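Packaging protein UL32 (Human herpesvirus 8 type M, PDB 6XF9) probably takes part in the cleavage and packaging of viral genomic DNA, forming a pentameric, zinc-binding ring required for herpesviral packaging. Local coordinates at residues Leu34-Pro37 with Ile38-Gln41; Val327-Val330 with Asp331-Ala334; Glu362-Lys365 with His366-Asp370. One frame throughout, in Å; residues are numbered along the deposited sequence.

Contact 1. Residues Leu34-Pro37 with Ile38-Gln41; sequences LGNP and IMTQ
Asn36 meets Ile38, Met39 and Thr40 where the chain turns from a loop into helix 37-45, and polar bonds carry most of the contact. Asn36 is the N-cap of the helix. Its CG stands anti to the backbone N (chi1 -174°), which turns the amide forward so that OD1 accepts from Ile38 N at 3.0 Å. The donor lies in the plane of the side-chain carbonyl, although the N-H points somewhat off line, at 143°.

The backbone carbonyl of the same residue is used twice. Thr40 N reaches Asn36 O at 2.8 Å as the first regular bond of the helix. Thr40 OG1 gives its proton to Asn36 O as well, also at 2.8 Å, but comes from above the carbonyl plane. Thr40 carries its hydroxyl anti to its carbonyl carbon (chi1 -54°), a setting that folds OG1 back over the first turn. One step on, Gln41 N bonds to Pro37 O at 3.2 Å; the amide of Gln41 looks elsewhere and is held at both ends, by Gly120 N and Arg121 O.

Carbon contacts are fewer. Ile38 runs side by side with the Asn36 side chain, its CB against the capping oxygen, 3.6 Å from Asn36 OD1, before leaving for Ala23 and Met123. Met39 sets CG 4.1 Å from Asn36 CB and bends away to Leu26 and Pro27 of strand 26-27.

The cap satisfies an N-H that has no preceding helical turn to bond to, and Pro37, lacking an N-H, forfeits no helix bond at the first position. The paired Thr40 bonds fix the direction of the Asn36 carbonyl and the rotation of the hydroxyl, so this surface helix start is held mainly by polar bonds.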
# COMPACT_ATOMS: atom_id res chain seq x y z
N LEU D 34 -35.56 23.97 12.01
CA LEU D 34 -34.68 23.94 10.85
C LEU D 34 -33.30 24.51 11.17
O LEU D 34 -32.32 24.14 10.51
CB LEU D 34 -35.33 24.69 9.69
CG LEU D 34 -34.69 24.49 8.31
CD1 LEU D 34 -34.90 23.05 7.87
CD2 LEU D 34 -35.26 25.48 7.28
N GLY D 35 -33.21 25.38 12.17
CA GLY D 35 -31.95 25.96 12.61
C GLY D 35 -32.15 26.60 13.97
O GLY D 35 -33.23 26.52 14.56
N ASN D 36 -31.08 27.24 14.46
CA ASN D 36 -31.11 27.91 15.76
C ASN D 36 -30.09 29.05 15.73
O ASN D 36 -28.91 28.81 15.44
CB ASN D 36 -30.78 26.93 16.89
CG ASN D 36 -30.94 27.53 18.29
OD1 ASN D 36 -30.41 28.60 18.59
ND2 ASN D 36 -31.76 26.88 19.11
N PRO D 37 -30.50 30.28 16.02
CA PRO D 37 -29.56 31.40 15.86
C PRO D 37 -28.32 31.30 16.73
O PRO D 37 -27.26 31.78 16.33
CB PRO D 37 -30.41 32.63 16.22
CG PRO D 37 -31.56 32.09 16.99
CD PRO D 37 -31.84 30.73 16.44
N ILE D 38 -28.40 30.69 17.92
CA ILE D 38 -27.21 30.50 18.74
C ILE D 38 -26.26 29.50 18.08
O ILE D 38 -25.06 29.78 17.90
CB ILE D 38 -27.59 30.09 20.17
CG1 ILE D 38 -28.17 31.30 20.90
CG2 ILE D 38 -26.41 29.47 20.92
CD1 ILE D 38 -28.74 31.01 22.26
N MET D 39 -26.75 28.32 17.73
CA MET D 39 -25.89 27.35 17.07
C MET D 39 -25.34 27.87 15.74
O MET D 39 -24.21 27.53 15.36
CB MET D 39 -26.64 26.04 16.85
CG MET D 39 -27.18 25.43 18.13
SD MET D 39 -25.85 24.98 19.26
CE MET D 39 -25.17 23.56 18.38
N THR D 40 -26.12 28.68 15.02
CA THR D 40 -25.66 29.18 13.73
C THR D 40 -24.49 30.13 13.90
O THR D 40 -23.57 30.18 13.07
CB THR D 40 -26.80 29.87 12.98
OG1 THR D 40 -27.93 28.99 12.86
CG2 THR D 40 -26.33 30.23 11.57
N GLN D 41 -24.52 30.93 14.98
CA GLN D 41 -23.45 31.90 15.23
C GLN D 41 -22.19 31.22 15.74
O GLN D 41 -21.09 31.55 15.30
CB GLN D 41 -23.93 32.96 16.22
CG GLN D 41 -23.07 34.21 16.24
CD GLN D 41 -23.37 35.12 17.43
OE1 GLN D 41 -24.50 35.58 17.60
NE2 GLN D 41 -22.35 35.38 18.25

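Contact 2. Residues Val327-Val330 with Asp331-Ala334; sequences VKLV and DRIA
Val327 lays its CG1 methyl across the base of Asp331, 3.5 Å from Asp331 CB and nearly at a right angle to that side chain, and the same methyl rests 3.6 Å from Arg332 CG. With CG1 anti to the backbone N (chi1 156°), the valine branch faces the first turn of helix 329-338. Arg332 answers by running extended from CG to NE back past the helix start. Its NE donates to Val327 O at 2.9 Å, an almost straight bond (165°), with the oxygen at the edge of the guanidinium and in its plane. NH1 of the same group bonds to Val319 O, so the flat group is gripped by carbonyls from two parts of the chain, Val327 and Val319 of helix 308-321.

Lys328 is the N-cap residue, and its carbonyl starts the helical ladder: Arg332 N donates to Lys328 O at 2.9 Å, while Asp331 N adds a weak bond to that oxygen. The aliphatic part of the lysine passes the carboxylate, with CD 3.3 Å from Asp331 OD2, but the charged ends part company. Lys328 NZ goes to Ser50 O and Asp331 OD2 to Cys52 N, both of the second subunit, so the N-terminal turn forms part of the interface within the ring. Ile333 folds CD1 to 3.1 Å from Leu329 O, a tight approach.

Helix 329-338 is covered on one flank by helix 360-369, where Leu329, Val330 and Ile333 touch His364; helix 308-321 meets Leu329 and Ile333 through Val319, and Ile145 of the second subunit packs on Leu329 and Arg332.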
# COMPACT_ATOMS: atom_id res chain seq x y z
N VAL D 327 -0.94 -3.05 41.91
CA VAL D 327 -2.36 -2.76 41.93
C VAL D 327 -2.69 -1.77 40.79
O VAL D 327 -1.94 -0.86 40.57
CB VAL D 327 -2.70 -2.15 43.27
CG1 VAL D 327 -3.94 -1.32 43.19
CG2 VAL D 327 -2.84 -3.21 44.32
N LYS D 328 -3.79 -1.93 40.09
CA LYS D 328 -4.11 -1.03 38.98
C LYS D 328 -4.38 0.41 39.42
O LYS D 328 -4.80 0.66 40.52
CB LYS D 328 -5.20 -1.61 38.09
CG LYS D 328 -6.62 -1.43 38.57
CD LYS D 328 -7.53 -2.56 38.14
CE LYS D 328 -7.89 -2.50 36.68
NZ LYS D 328 -8.65 -3.70 36.30
N LEU D 329 -4.12 1.35 38.54
CA LEU D 329 -4.22 2.76 38.88
C LEU D 329 -5.60 3.12 39.43
O LEU D 329 -5.72 3.96 40.32
CB LEU D 329 -3.86 3.62 37.67
CG LEU D 329 -2.39 3.51 37.33
CD1 LEU D 329 -2.07 4.11 35.95
CD2 LEU D 329 -1.65 4.18 38.43
N VAL D 330 -6.67 2.50 38.91
CA VAL D 330 -8.00 2.88 39.42
C VAL D 330 -8.21 2.34 40.83
O VAL D 330 -8.95 2.95 41.63
CB VAL D 330 -9.15 2.45 38.48
CG1 VAL D 330 -9.14 3.26 37.22
CG2 VAL D 330 -9.08 0.98 38.16
N ASP D 331 -7.61 1.20 41.17
CA ASP D 331 -7.68 0.70 42.54
C ASP D 331 -6.81 1.51 43.50
O ASP D 331 -7.24 1.82 44.61
CB ASP D 331 -7.31 -0.78 42.57
CG ASP D 331 -8.43 -1.66 42.06
OD1 ASP D 331 -9.61 -1.26 42.27
OD2 ASP D 331 -8.15 -2.71 41.41
N ARG D 332 -5.59 1.88 43.08
CA ARG D 332 -4.73 2.73 43.90
C ARG D 332 -5.43 4.03 44.24
O ARG D 332 -5.32 4.53 45.37
CB ARG D 332 -3.45 3.06 43.16
CG ARG D 332 -2.49 1.95 43.01
CD ARG D 332 -1.32 2.38 42.16
NE ARG D 332 -0.42 1.27 41.93
CZ ARG D 332 0.84 1.23 42.33
NH1 ARG D 332 1.35 2.27 42.97
NH2 ARG D 332 1.58 0.16 42.06
N ILE D 333 -6.11 4.63 43.27
CA ILE D 333 -6.87 5.84 43.51
C ILE D 333 -7.96 5.58 44.54
O ILE D 333 -8.18 6.38 45.46
CB ILE D 333 -7.44 6.36 42.18
CG1 ILE D 333 -6.30 6.82 41.27
CG2 ILE D 333 -8.43 7.45 42.42
CD1 ILE D 333 -6.66 6.88 39.81
N ALA D 334 -8.67 4.46 44.41
CA ALA D 334 -9.71 4.14 45.38
C ALA D 334 -9.11 3.91 46.76
O ALA D 334 -9.66 4.38 47.76
CB ALA D 334 -10.51 2.92 44.94

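Contact 3. Residues Glu362-Lys365 with His366-Asp370; sequences EIHK and HLFCD. With ZN (zinc ion), chain P.
Helix 360-369 supplies the histidine of a zinc site made of three cysteines and one histidine, and runs into a wider, pi-type turn at 366-369. His366 binds the zinc ion through ND1 at 2.2 Å. Its CG is anti to the backbone N (chi1 172°), which swings the imidazole so that ND1 faces the metal, while its backbone N donates to Glu362 O at 3.0 Å in the preceding turn. Cys296, Cys299 and Cys373 complete the metal's coordination; the first two form the CxxC pair and the third follows in helix 371-379. Leu298 and Leu302 of helix 297-304 pack against the histidine.

The wider turn centres on Lys365 O, which accepts twice. Asp370 N comes in the carbonyl plane at 2.7 Å, nearly straight at 175°, the five-residue step of a pi-type turn; Cys369 N donates from above that plane at 3.2 Å. The turn delivers Asp370 to the N-cap of the next helix, where OD1 accepts from Cys373 N, so that a second-shell carboxylate holds the backbone of a zinc ligand.

Cys369 SG sits over one face of the His364 imidazole, 3.6 Å from the ring centroid and offset toward the rim, a sulfur-aromatic contact. Phe368 reaches the edge of the same imidazole in plane with CD2, the two side chains crossing at about a right angle. His364 ND1 is hydrogen-bonded to Tyr466 OH, which would limit rotation of the ring.

Lys365, extended throughout, lies alongside Asp370 with CG 3.7 Å from Asp370 CB. Lys365 NZ and Asp370 OD2 are beyond salt-bridge distance; each has its own salt bridge, to the Ala467 carboxylate and to Lys426. On another flank of the helix, Ile363 CG2 and Leu367 CD1 pack side by side at 3.8 Å.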
# COMPACT_ATOMS: atom_id res chain seq x y z
N GLU D 362 -12.62 9.20 36.76
CA GLU D 362 -12.38 10.63 36.53
C GLU D 362 -10.99 11.01 36.98
O GLU D 362 -10.31 11.78 36.30
CB GLU D 362 -13.40 11.51 37.26
CG GLU D 362 -14.85 11.29 36.85
CD GLU D 362 -15.77 12.38 37.37
OE1 GLU D 362 -16.50 12.10 38.35
OE2 GLU D 362 -15.72 13.53 36.83
N ILE D 363 -10.56 10.49 38.13
CA ILE D 363 -9.22 10.79 38.63
C ILE D 363 -8.18 10.07 37.80
O ILE D 363 -7.13 10.63 37.47
CB ILE D 363 -9.14 10.44 40.12
CG1 ILE D 363 -10.03 11.39 40.92
CG2 ILE D 363 -7.72 10.53 40.64
CD1 ILE D 363 -10.41 10.86 42.25
N HIS D 364 -8.45 8.81 37.43
CA HIS D 364 -7.55 8.10 36.51
C HIS D 364 -7.40 8.86 35.21
O HIS D 364 -6.28 9.08 34.74
CB HIS D 364 -8.10 6.70 36.22
CG HIS D 364 -7.23 5.90 35.29
ND1 HIS D 364 -7.75 5.01 34.36
CD2 HIS D 364 -5.88 5.84 35.15
CE1 HIS D 364 -6.75 4.45 33.69
NE2 HIS D 364 -5.61 4.94 34.15
N LYS D 365 -8.52 9.25 34.61
CA LYS D 365 -8.49 9.99 33.35
C LYS D 365 -7.71 11.27 33.49
O LYS D 365 -6.92 11.63 32.61
CB LYS D 365 -9.91 10.30 32.91
CG LYS D 365 -9.99 11.33 31.84
CD LYS D 365 -11.43 11.71 31.60
CE LYS D 365 -11.49 12.98 30.83
NZ LYS D 365 -12.87 13.22 30.40
N HIS D 366 -7.91 11.99 34.59
CA HIS D 366 -7.31 13.32 34.69
C HIS D 366 -5.83 13.27 34.98
O HIS D 366 -5.06 14.02 34.38
CB HIS D 366 -8.03 14.14 35.79
CG HIS D 366 -7.36 15.44 36.09
ND1 HIS D 366 -7.57 16.58 35.33
CD2 HIS D 366 -6.47 15.78 37.05
CE1 HIS D 366 -6.84 17.56 35.82
NE2 HIS D 366 -6.15 17.11 36.86
N LEU D 367 -5.39 12.39 35.87
CA LEU D 367 -3.98 12.40 36.25
C LEU D 367 -3.09 11.58 35.32
O LEU D 367 -1.89 11.86 35.24
CB LEU D 367 -3.79 11.88 37.68
CG LEU D 367 -4.30 12.73 38.84
CD1 LEU D 367 -4.24 11.91 40.12
CD2 LEU D 367 -3.49 13.99 38.99
N PHE D 368 -3.63 10.56 34.64
CA PHE D 368 -2.77 9.62 33.93
C PHE D 368 -3.13 9.40 32.47
O PHE D 368 -2.28 8.86 31.75
CB PHE D 368 -2.77 8.24 34.64
CG PHE D 368 -2.39 8.28 36.12
CD1 PHE D 368 -1.06 8.33 36.51
CD2 PHE D 368 -3.37 8.26 37.11
CE1 PHE D 368 -0.71 8.37 37.87
CE2 PHE D 368 -3.02 8.29 38.48
CZ PHE D 368 -1.69 8.35 38.84
N CYS D 369 -4.32 9.79 32.00
CA CYS D 369 -4.78 9.45 30.65
C CYS D 369 -5.07 10.64 29.75
O CYS D 369 -4.46 10.75 28.69
CB CYS D 369 -6.03 8.57 30.70
SG CYS D 369 -5.71 7.04 31.53
N ASP D 370 -6.02 11.51 30.09
CA ASP D 370 -6.49 12.44 29.06
C ASP D 370 -5.39 13.45 28.73
O ASP D 370 -4.75 13.98 29.63
CB ASP D 370 -7.74 13.16 29.50
CG ASP D 370 -8.37 13.95 28.37
OD1 ASP D 370 -7.88 15.06 28.08
OD2 ASP D 370 -9.33 13.46 27.72
ZN ZN P . -9.05 16.99 33.76

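Contacts 2 and 3 are buried neighbours with centres about 12 Å apart, and they join helix 329-338 to helix 360-369: Ile333 CG2 packs 3.6 Å from Ile363 CG2. Contact 1 lies at the surface, its centre about 44 Å from that of contact 2, and shares no element with either. Contacts 1 and 2 both begin a helix, one capped by an asparagine side chain, the other tied back by an arginine and turned toward a second subunit. Contact 3 instead lies further along a helix, where a wider turn leads on from a zinc ligand to the cap of the next helix and the charged groups find partners within the same chain.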